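Local coordinates for NudC domain-containing protein 2 (Mus musculus, PDB 2RH0) that may regulate the LIS1/dynein pathway by stabilising LIS1 together with the Hsp90 chaperone, at residues A[35-44]-A[71-79]; A[88-98]-A[112-123]. All coordinates share one frame; numbering follows the deposited sequence. Where two conformers were deposited one is given.

Contact 1 of 2, residues A[35-44]-A[71-79]; sequences TRAQDIQCGL and EGTWTLEDR
Strand 40-44, carrying Ile40 and Cys42, lies across from Trp74 on strand 73-77; the two run nearly antiparallel (159°) with axes 8.4 Å apart at their closest, side chains doing most of the bridging. Trp74 sits in the middle. Its indole, swung into the crowded position between backbone N and carbonyl carbon (chi1 71°), lies with one face against two residues of strand 40-44. Ile40 CG2 stands over the six-membered ring, 3.7 Å from its centroid and only 8° off the normal. Cys42 CB covers the five-membered ring, 3.5 Å from Trp74 CD1, while Cys42 SG meets that ring obliquely, 4.3 Å from its centroid. An alanine in place of Trp74 would probably deprive both Ile40 and Cys42 of the surface they rest on and leave a gap between the strands. On one flank Leu76 CD2 packs on the backbone where the 3-10 turn begins, 3.4 Å from Ala37 N and 3.6 Å from Thr35 O; on the other, Leu44 CD1 lies 3.7 Å from Gly72 C. Ile40 also touches Leu51 and Val53 of the neighbouring strand 48-53, whereas residues 73-77 form an antiparallel ladder with a strand of the second subunit. Two beta layers meeting face to face through apolar side chains fit the beta sandwich of a p23-like CS domain.

Contact 2 of 2, residues A[88-98]-A[112-123]; sequences KTKRDAANCWT and QDQMQRKLTLER
Ala93 and Cys96, on the loop 88-98, press against Gln116 and Leu119 of helix 109-127, and this is where the contact is tight. The type I turn from Asp92 to Asn95 brings Ala93 to within 5.2 Å of Leu119, CA to CA, and sets the Ala93 methyl against the helix backbone around Leu119 O. Beside it, Cys96 CB lies 3.7 Å from Leu119 CD2, and Cys96 SG, turned anti to its own backbone N (chi1 -179°), reaches along the helix to CB of the selenomethionine at Met115, 4.1 Å away. Lys88 meets the same Leu119 methyl tip to tip through NZ, an ammonium also satisfied by Asn95 O and by Gln20 and Thr21 of the second subunit. Gln116 closes this patch: its chain bends at chi2 (65°), bringing NE2 to Ala93 O at 2.8 Å in a nearly straight bond. The acceptor lies in the amide plane, but the donor approaches from above the carbonyl plane. The other end of that amide, Gln116 OE1, rests 3.3 Å from Cys96 CB.

Both ends are looser. Thr98 CG2 brushes Gln112 OE1 at 3.4 Å, while Gln112 NE2 bonds to Ala107 O. At the other end, Arg123 touches Ala93 mainly through CB; its guanidinium lies edge-on to Arg91 O at a non-bonding distance, and its NE forms a salt bridge with Glu127.

The loop is thus held to the helix by apolar groups, among them a methyl and a thiol, and one directional bond, the glutamine amide probably helping to fix how the turn sits; the charged groups bond mostly within their own segment, further along the helix or across the subunit interface.

In the fold
Contact 1 and contact 2 lie on opposite sides of the chain's centre, about 36 Å apart between centres and about 18 Å between nearest atoms, so neither touches the other. They follow in series: contact 1 closes with residues 71-79, and strand 81-87 then carries the chain across to the loop that begins contact 2. What they share is the second subunit. Val82 and Val85 of that copy pack on contact 1, while its Phe64 and Ile68 pack on contact 2. Each contact is therefore extended by the partner chain, consistent with an intertwined dimer in which the open, extended monomer gains its compactness from the other copy.

Contact 1 of 2, residues A[35-44]-A[71-79]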
loop_
_atom_site.group_PDB
_atom_site.type_symbol
_atom_site.label_atom_id
_atom_site.label_comp_id
_atom_site.label_asym_id
_atom_site.label_seq_id
_atom_site.Cartn_x
_atom_site.Cartn_y
_atom_site.Cartn_z
ATOM N N THR A 35 -5.161 -21.212 -2.319
ATOM C CA THR A 35 -6.138 -20.864 -3.337
ATOM C C THR A 35 -5.548 -21.026 -4.707
ATOM O O THR A 35 -4.388 -20.648 -4.940
ATOM C CB THR A 35 -6.604 -19.419 -3.149
ATOM O OG1 THR A 35 -7.085 -19.290 -1.809
ATOM C CG2 THR A 35 -7.738 -19.036 -4.185
ATOM N N ARG A 36 -6.355 -21.558 -5.634
ATOM C CA ARG A 36 -5.933 -21.803 -7.005
ATOM C C ARG A 36 -6.887 -21.067 -7.899
ATOM O O ARG A 36 -8.041 -20.835 -7.522
ATOM C CB ARG A 36 -6.043 -23.288 -7.321
ATOM C CG ARG A 36 -5.320 -24.216 -6.344
ATOM C CD ARG A 36 -5.843 -25.681 -6.419
ATOM N NE ARG A 36 -7.255 -25.782 -6.023
ATOM C CZ ARG A 36 -7.958 -26.917 -5.979
ATOM N NH1 ARG A 36 -7.390 -28.079 -6.282
ATOM N NH2 ARG A 36 -9.246 -26.896 -5.623
ATOM N N ALA A 37 -6.441 -20.718 -9.099
ATOM C CA ALA A 37 -7.307 -19.999 -10.059
ATOM C C ALA A 37 -8.644 -20.689 -10.285
ATOM O O ALA A 37 -9.712 -20.031 -10.495
ATOM C CB ALA A 37 -6.574 -19.777 -11.388
ATOM N N GLN A 38 -8.608 -22.018 -10.276
ATOM C CA GLN A 38 -9.833 -22.784 -10.439
ATOM C C GLN A 38 -10.845 -22.557 -9.335
ATOM O O GLN A 38 -12.019 -22.841 -9.531
ATOM C CB GLN A 38 -9.548 -24.280 -10.573
ATOM C CG GLN A 38 -9.048 -24.995 -9.323
ATOM C CD GLN A 38 -8.753 -26.447 -9.614
ATOM O OE1 GLN A 38 -7.633 -26.803 -9.974
ATOM N NE2 GLN A 38 -9.785 -27.280 -9.544
ATOM N N ASP A 39 -10.403 -22.054 -8.176
ATOM C CA ASP A 39 -11.292 -21.802 -7.032
ATOM C C ASP A 39 -12.028 -20.441 -7.034
ATOM O O ASP A 39 -12.811 -20.165 -6.146
ATOM C CB ASP A 39 -10.458 -21.877 -5.745
ATOM C CG ASP A 39 -9.861 -23.244 -5.504
ATOM O OD1 ASP A 39 -10.586 -24.243 -5.775
ATOM O OD2 ASP A 39 -8.686 -23.301 -5.031
ATOM N N ILE A 40 -11.787 -19.622 -8.049
ATOM C CA ILE A 40 -12.255 -18.261 -8.124
ATOM C C ILE A 40 -13.464 -18.139 -9.047
ATOM O O ILE A 40 -13.415 -18.629 -10.170
ATOM C CB ILE A 40 -11.137 -17.332 -8.754
ATOM C CG1 ILE A 40 -9.799 -17.374 -7.976
ATOM C CG2 ILE A 40 -11.578 -15.872 -8.901
ATOM C CD1 ILE A 40 -9.905 -17.158 -6.556
ATOM N N GLN A 41 -14.530 -17.503 -8.562
ATOM C CA GLN A 41 -15.595 -17.052 -9.459
ATOM C C GLN A 41 -15.683 -15.540 -9.274
ATOM O O GLN A 41 -15.849 -15.020 -8.177
ATOM C CB GLN A 41 -16.938 -17.737 -9.231
ATOM C CG GLN A 41 -17.908 -17.599 -10.449
ATOM C CD GLN A 41 -17.415 -18.347 -11.706
ATOM O OE1 GLN A 41 -17.104 -17.732 -12.733
ATOM N NE2 GLN A 41 -17.307 -19.663 -11.607
ATOM N N CYS A 42 -15.517 -14.828 -10.370
ATOM C CA CYS A 42 -15.486 -13.385 -10.346
ATOM C C CYS A 42 -16.257 -12.831 -11.535
ATOM O O CYS A 42 -15.972 -13.177 -12.672
ATOM C CB CYS A 42 -14.050 -12.942 -10.422
ATOM S SG CYS A 42 -13.761 -11.170 -10.244
ATOM N N GLY A 43 -17.247 -12.003 -11.249
ATOM C CA GLY A 43 -18.032 -11.307 -12.274
ATOM C C GLY A 43 -17.744 -9.818 -12.162
ATOM O O GLY A 43 -17.883 -9.221 -11.086
ATOM N N LEU A 44 -17.322 -9.223 -13.262
ATOM C CA LEU A 44 -17.020 -7.809 -13.308
ATOM C C LEU A 44 -17.969 -7.146 -14.308
ATOM O O LEU A 44 -17.842 -7.332 -15.508
ATOM C CB LEU A 44 -15.562 -7.589 -13.683
ATOM C CG LEU A 44 -14.546 -8.300 -12.750
ATOM C CD1 LEU A 44 -13.104 -8.131 -13.245
ATOM C CD2 LEU A 44 -14.692 -7.838 -11.277
ATOM N N GLU A 71 -13.061 -4.195 -19.947
ATOM C CA GLU A 71 -11.656 -3.984 -19.605
ATOM C C GLU A 71 -11.284 -4.452 -18.218
ATOM O O GLU A 71 -10.108 -4.464 -17.897
ATOM C CB GLU A 71 -11.258 -2.515 -19.794
ATOM C CG GLU A 71 -11.363 -2.091 -21.284
ATOM C CD GLU A 71 -10.748 -0.753 -21.595
ATOM O OE1 GLU A 71 -9.846 -0.322 -20.820
ATOM O OE2 GLU A 71 -11.153 -0.150 -22.636
ATOM N N GLY A 72 -12.258 -4.842 -17.401
ATOM C CA GLY A 72 -11.972 -5.340 -16.035
ATOM C C GLY A 72 -11.190 -6.628 -16.046
ATOM O O GLY A 72 -11.465 -7.514 -16.847
ATOM N N THR A 73 -10.204 -6.750 -15.163
ATOM C CA THR A 73 -9.404 -7.947 -15.091
ATOM C C THR A 73 -9.282 -8.401 -13.639
ATOM O O THR A 73 -9.437 -7.592 -12.715
ATOM C CB THR A 73 -7.980 -7.671 -15.593
ATOM O OG1 THR A 73 -7.424 -6.614 -14.819
ATOM C CG2 THR A 73 -7.975 -7.241 -17.088
ATOM N N TRP A 74 -9.085 -9.699 -13.447
ATOM C CA TRP A 74 -8.771 -10.243 -12.142
ATOM C C TRP A 74 -7.629 -11.186 -12.389
ATOM O O TRP A 74 -7.581 -11.846 -13.441
ATOM C CB TRP A 74 -9.969 -10.950 -11.491
ATOM C CG TRP A 74 -10.419 -12.245 -12.057
ATOM C CD1 TRP A 74 -11.540 -12.460 -12.855
ATOM C CD2 TRP A 74 -9.851 -13.559 -11.818
ATOM N NE1 TRP A 74 -11.658 -13.788 -13.143
ATOM C CE2 TRP A 74 -10.654 -14.487 -12.511
ATOM C CE3 TRP A 74 -8.749 -14.028 -11.085
ATOM C CZ2 TRP A 74 -10.372 -15.845 -12.528
ATOM C CZ3 TRP A 74 -8.457 -15.381 -11.116
ATOM C CH2 TRP A 74 -9.267 -16.271 -11.818
ATOM N N THR A 75 -6.696 -11.237 -11.451
ATOM C CA THR A 75 -5.585 -12.179 -11.517
ATOM C C THR A 75 -5.295 -12.657 -10.090
ATOM O O THR A 75 -5.506 -11.902 -9.127
ATOM C CB THR A 75 -4.324 -11.547 -12.180
ATOM O OG1 THR A 75 -3.616 -10.777 -11.239
ATOM C CG2 THR A 75 -4.699 -10.642 -13.338
ATOM N N LEU A 76 -4.890 -13.916 -9.945
ATOM C CA LEU A 76 -4.482 -14.471 -8.665
ATOM C C LEU A 76 -2.971 -14.331 -8.568
ATOM O O LEU A 76 -2.241 -14.754 -9.469
ATOM C CB LEU A 76 -4.892 -15.938 -8.575
ATOM C CG LEU A 76 -4.591 -16.693 -7.274
ATOM C CD1 LEU A 76 -5.413 -16.186 -6.088
ATOM C CD2 LEU A 76 -4.816 -18.162 -7.489
ATOM N N GLU A 77 -2.479 -13.749 -7.480
ATOM C CA GLU A 77 -1.053 -13.493 -7.347
ATOM C C GLU A 77 -0.465 -14.128 -6.084
ATOM O O GLU A 77 -1.016 -13.948 -5.009
ATOM C CB GLU A 77 -0.815 -11.984 -7.230
ATOM C CG GLU A 77 -1.549 -11.081 -8.219
ATOM C CD GLU A 77 -0.894 -10.995 -9.587
ATOM O OE1 GLU A 77 0.044 -11.779 -9.887
ATOM O OE2 GLU A 77 -1.334 -10.123 -10.369
ATOM N N ASP A 78 0.652 -14.845 -6.219
ATOM C CA ASP A 78 1.454 -15.306 -5.063
ATOM C C ASP A 78 2.211 -14.074 -4.532
ATOM O O ASP A 78 2.901 -13.364 -5.285
ATOM C CB ASP A 78 2.458 -16.391 -5.472
ATOM C CG ASP A 78 1.849 -17.802 -5.489
ATOM O OD1 ASP A 78 1.192 -18.181 -4.483
ATOM O OD2 ASP A 78 2.080 -18.560 -6.475
ATOM N N ARG A 79 2.088 -13.793 -3.248
ATOM C CA ARG A 79 2.586 -12.520 -2.742
ATOM C C ARG A 79 3.326 -12.735 -1.395
ATOM O O ARG A 79 3.312 -11.864 -0.486
ATOM C CB ARG A 79 1.379 -11.558 -2.608
ATOM C CG ARG A 79 1.511 -10.204 -3.251
ATOM C CD ARG A 79 1.622 -10.313 -4.758
ATOM N NE ARG A 79 1.665 -8.990 -5.371
#

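Contact 2 of 2, residues A[88-98]-A[112-123]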
loop_
_atom_site.group_PDB
_atom_site.type_symbol
_atom_site.label_atom_id
_atom_site.label_comp_id
_atom_site.label_asym_id
_atom_site.label_seq_id
_atom_site.Cartn_x
_atom_site.Cartn_y
_atom_site.Cartn_z
ATOM N N LYS A 88 11.510 3.530 15.444
ATOM C CA LYS A 88 12.343 4.737 15.360
ATOM C C LYS A 88 12.853 5.141 16.757
ATOM O O LYS A 88 12.099 5.088 17.704
ATOM C CB LYS A 88 11.532 5.904 14.788
ATOM C CG LYS A 88 11.060 5.747 13.314
ATOM C CD LYS A 88 10.255 6.955 12.911
ATOM C CE LYS A 88 9.724 6.838 11.480
ATOM N NZ LYS A 88 8.867 8.035 11.097
ATOM N N THR A 89 14.114 5.555 16.876
ATOM C CA THR A 89 14.605 6.095 18.124
ATOM C C THR A 89 13.916 7.457 18.380
ATOM O O THR A 89 13.490 7.742 19.494
ATOM C CB THR A 89 16.127 6.276 18.076
ATOM O OG1 THR A 89 16.771 5.013 17.834
ATOM C CG2 THR A 89 16.652 6.867 19.385
ATOM N N LYS A 90 13.787 8.271 17.332
ATOM C CA LYS A 90 13.138 9.611 17.388
ATOM C C LYS A 90 11.787 9.546 16.641
ATOM O O LYS A 90 11.758 9.235 15.437
ATOM C CB LYS A 90 14.061 10.662 16.750
ATOM C CG LYS A 90 15.406 10.851 17.479
ATOM C CD LYS A 90 16.459 11.479 16.586
ATOM C CE LYS A 90 17.179 10.446 15.702
ATOM N NZ LYS A 90 18.338 9.740 16.324
ATOM N N ARG A 91 10.692 9.836 17.347
ATOM C CA ARG A 91 9.326 9.587 16.846
ATOM C C ARG A 91 8.407 10.833 16.728
ATOM O O ARG A 91 7.211 10.745 16.972
ATOM C CB ARG A 91 8.667 8.549 17.772
ATOM C CG ARG A 91 9.392 7.242 17.769
ATOM C CD ARG A 91 8.970 6.262 18.844
ATOM N NE ARG A 91 10.212 5.849 19.496
ATOM C CZ ARG A 91 10.463 5.845 20.806
ATOM N NH1 ARG A 91 9.506 6.111 21.682
ATOM N NH2 ARG A 91 11.673 5.490 21.250
ATOM N N ASP A 92 8.967 11.983 16.370
ATOM C CA ASP A 92 8.186 13.206 16.156
ATOM C C ASP A 92 7.729 13.260 14.682
ATOM O O ASP A 92 8.318 12.567 13.828
ATOM C CB ASP A 92 9.048 14.439 16.458
ATOM C CG ASP A 92 9.641 14.416 17.869
ATOM O OD1 ASP A 92 8.956 13.932 18.815
ATOM O OD2 ASP A 92 10.794 14.896 18.027
ATOM N N ALA A 93 6.728 14.083 14.361
ATOM C CA ALA A 93 6.366 14.280 12.936
ATOM C C ALA A 93 7.557 14.882 12.148
ATOM O O ALA A 93 7.628 14.743 10.915
ATOM C CB ALA A 93 5.085 15.131 12.764
ATOM N N ALA A 94 8.472 15.545 12.873
ATOM C CA ALA A 94 9.733 16.087 12.313
ATOM C C ALA A 94 10.818 15.015 12.083
ATOM O O ALA A 94 11.907 15.346 11.615
ATOM C CB ALA A 94 10.298 17.169 13.213
ATOM N N ASN A 95 10.537 13.763 12.453
ATOM C CA ASN A 95 11.398 12.617 12.134
ATOM C C ASN A 95 10.748 11.787 11.026
ATOM O O ASN A 95 10.587 10.585 11.111
ATOM C CB ASN A 95 11.609 11.767 13.369
ATOM C CG ASN A 95 12.225 12.548 14.511
ATOM O OD1 ASN A 95 11.588 12.742 15.554
ATOM N ND2 ASN A 95 13.470 13.018 14.322
ATOM N N CYS A 96 10.345 12.470 9.979
ATOM C CA CYS A 96 9.804 11.809 8.832
ATOM C C CYS A 96 11.001 11.385 7.974
ATOM O O CYS A 96 11.738 12.238 7.501
ATOM C CB CYS A 96 8.932 12.779 8.098
ATOM S SG CYS A 96 8.176 12.041 6.652
ATOM N N TRP A 97 11.216 10.082 7.786
ATOM C CA TRP A 97 12.340 9.609 6.989
ATOM C C TRP A 97 12.093 9.909 5.529
ATOM O O TRP A 97 11.016 9.662 5.046
ATOM C CB TRP A 97 12.526 8.100 7.139
ATOM C CG TRP A 97 13.045 7.642 8.483
ATOM C CD1 TRP A 97 12.911 8.276 9.681
ATOM C CD2 TRP A 97 13.671 6.388 8.759
ATOM N NE1 TRP A 97 13.482 7.511 10.692
ATOM C CE2 TRP A 97 13.945 6.346 10.148
ATOM C CE3 TRP A 97 14.068 5.315 7.964
ATOM C CZ2 TRP A 97 14.579 5.268 10.743
ATOM C CZ3 TRP A 97 14.701 4.247 8.561
ATOM C CH2 TRP A 97 14.953 4.232 9.929
ATOM N N THR A 98 13.106 10.417 4.825
ATOM C CA THR A 98 12.960 10.769 3.408
ATOM C C THR A 98 13.416 9.641 2.439
ATOM O O THR A 98 13.100 9.658 1.214
ATOM C CB THR A 98 13.636 12.104 3.133
ATOM O OG1 THR A 98 14.952 12.090 3.687
ATOM C CG2 THR A 98 12.846 13.247 3.799
ATOM N N GLN A 112 7.385 12.276 -0.502
ATOM C CA GLN A 112 7.915 12.755 0.792
ATOM C C GLN A 112 6.892 13.664 1.429
ATOM O O GLN A 112 6.749 13.682 2.651
ATOM C CB GLN A 112 9.168 13.583 0.597
ATOM C CG GLN A 112 10.356 12.830 0.090
ATOM C CD GLN A 112 11.688 13.670 0.119
ATOM O OE1 GLN A 112 11.833 14.659 0.848
ATOM N NE2 GLN A 112 12.637 13.244 -0.677
ATOM N N ASP A 113 6.203 14.457 0.589
ATOM C CA ASP A 113 5.224 15.411 1.098
ATOM C C ASP A 113 3.995 14.636 1.596
ATOM O O ASP A 113 3.438 15.002 2.633
ATOM C CB ASP A 113 4.836 16.513 0.076
ATOM C CG ASP A 113 3.850 17.508 0.682
ATOM O OD1 ASP A 113 4.227 18.126 1.681
ATOM O OD2 ASP A 113 2.694 17.604 0.238
ATOM N N GLN A 114 3.567 13.604 0.853
ATOM C CA GLN A 114 2.459 12.757 1.290
ATOM C C GLN A 114 2.784 12.116 2.629
ATOM O O GLN A 114 1.950 12.069 3.519
ATOM C CB GLN A 114 2.179 11.656 0.309
ATOM C CG GLN A 114 1.508 12.076 -1.028
ATOM C CD GLN A 114 1.511 10.952 -2.038
ATOM O OE1 GLN A 114 2.545 10.686 -2.637
ATOM N NE2 GLN A 114 0.341 10.283 -2.257
HETATM N N MSE A 115 3.988 11.562 2.740
HETATM C CA MSE A 115 4.413 10.933 3.977
HETATM C C MSE A 115 4.401 11.893 5.123
HETATM O O MSE A 115 3.902 11.561 6.181
HETATM C CB MSE A 115 5.799 10.298 3.800
HETATM C CG MSE A 115 5.773 9.058 2.925
HETATM SE SE MSE A 115 7.546 8.291 2.683
HETATM C CE MSE A 115 7.060 6.594 1.986
ATOM N N GLN A 116 4.923 13.098 4.926
ATOM C CA GLN A 116 4.970 14.109 5.979
ATOM C C GLN A 116 3.571 14.529 6.440
ATOM O O GLN A 116 3.329 14.734 7.626
ATOM C CB GLN A 116 5.751 15.342 5.492
ATOM C CG GLN A 116 5.858 16.419 6.557
ATOM C CD GLN A 116 6.669 15.948 7.760
ATOM O OE1 GLN A 116 7.880 15.927 7.711
ATOM N NE2 GLN A 116 5.993 15.555 8.833
ATOM N N ARG A 117 2.667 14.711 5.473
ATOM C CA ARG A 117 1.310 15.028 5.782
ATOM C C ARG A 117 0.629 13.976 6.624
ATOM O O ARG A 117 -0.099 14.336 7.506
ATOM C CB ARG A 117 0.496 15.254 4.504
ATOM C CG ARG A 117 0.777 16.590 3.892
ATOM C CD ARG A 117 -0.063 16.744 2.628
ATOM N NE ARG A 117 0.021 18.103 2.185
ATOM C CZ ARG A 117 -0.786 19.080 2.600
ATOM N NH1 ARG A 117 -1.729 18.846 3.464
ATOM N NH2 ARG A 117 -0.602 20.300 2.131
ATOM N N LYS A 118 0.877 12.694 6.389
ATOM C CA LYS A 118 0.229 11.647 7.176
ATOM C C LYS A 118 0.763 11.623 8.608
ATOM O O LYS A 118 0.013 11.394 9.574
ATOM C CB LYS A 118 0.380 10.273 6.512
ATOM C CG LYS A 118 -0.305 9.112 7.269
ATOM C CD LYS A 118 -1.816 9.336 7.432
ATOM C CE LYS A 118 -2.510 8.135 8.076
ATOM N NZ LYS A 118 -1.904 7.766 9.393
ATOM N N LEU A 119 2.052 11.851 8.747
ATOM C CA LEU A 119 2.676 11.907 10.065
ATOM C C LEU A 119 2.202 13.139 10.876
ATOM O O LEU A 119 1.920 13.027 12.055
ATOM C CB LEU A 119 4.180 11.936 9.924
ATOM C CG LEU A 119 4.846 10.552 9.997
ATOM C CD1 LEU A 119 4.155 9.502 9.156
ATOM C CD2 LEU A 119 6.259 10.698 9.660
ATOM N N THR A 120 2.131 14.298 10.235
ATOM C CA THR A 120 1.548 15.497 10.849
ATOM C C THR A 120 0.149 15.257 11.320
ATOM O O THR A 120 -0.205 15.663 12.436
ATOM C CB THR A 120 1.469 16.662 9.892
ATOM O OG1 THR A 120 2.757 16.905 9.375
ATOM C CG2 THR A 120 0.945 17.898 10.619
ATOM N N LEU A 121 -0.647 14.599 10.481
ATOM C CA LEU A 121 -2.013 14.247 10.823
ATOM C C LEU A 121 -2.106 13.244 11.947
ATOM O O LEU A 121 -2.932 13.400 12.829
ATOM C CB LEU A 121 -2.714 13.657 9.621
ATOM C CG LEU A 121 -4.088 13.038 9.891
ATOM C CD1 LEU A 121 -5.082 14.143 10.362
ATOM C CD2 LEU A 121 -4.542 12.340 8.635
ATOM N N GLU A 122 -1.295 12.181 11.896
ATOM C CA GLU A 122 -1.242 11.197 12.977
ATOM C C GLU A 122 -0.949 11.917 14.292
ATOM O O GLU A 122 -1.523 11.630 15.323
ATOM C CB GLU A 122 -0.125 10.173 12.714
ATOM C CG GLU A 122 -0.160 8.931 13.600
ATOM C CD GLU A 122 1.106 8.054 13.477
ATOM O OE1 GLU A 122 1.805 8.136 12.447
ATOM O OE2 GLU A 122 1.389 7.261 14.402
ATOM N N ARG A 123 -0.028 12.848 14.239
ATOM C CA ARG A 123 0.412 13.601 15.411
ATOM C C ARG A 123 -0.707 14.528 15.894
ATOM O O ARG A 123 -0.934 14.661 17.082
ATOM C CB ARG A 123 1.624 14.433 15.026
ATOM C CG ARG A 123 2.282 15.154 16.183
ATOM C CD ARG A 123 2.960 14.113 17.078
ATOM N NE ARG A 123 2.653 14.273 18.502
ATOM C CZ ARG A 123 3.288 13.632 19.478
ATOM N NH1 ARG A 123 4.288 12.799 19.191
ATOM N NH2 ARG A 123 2.935 13.842 20.743
#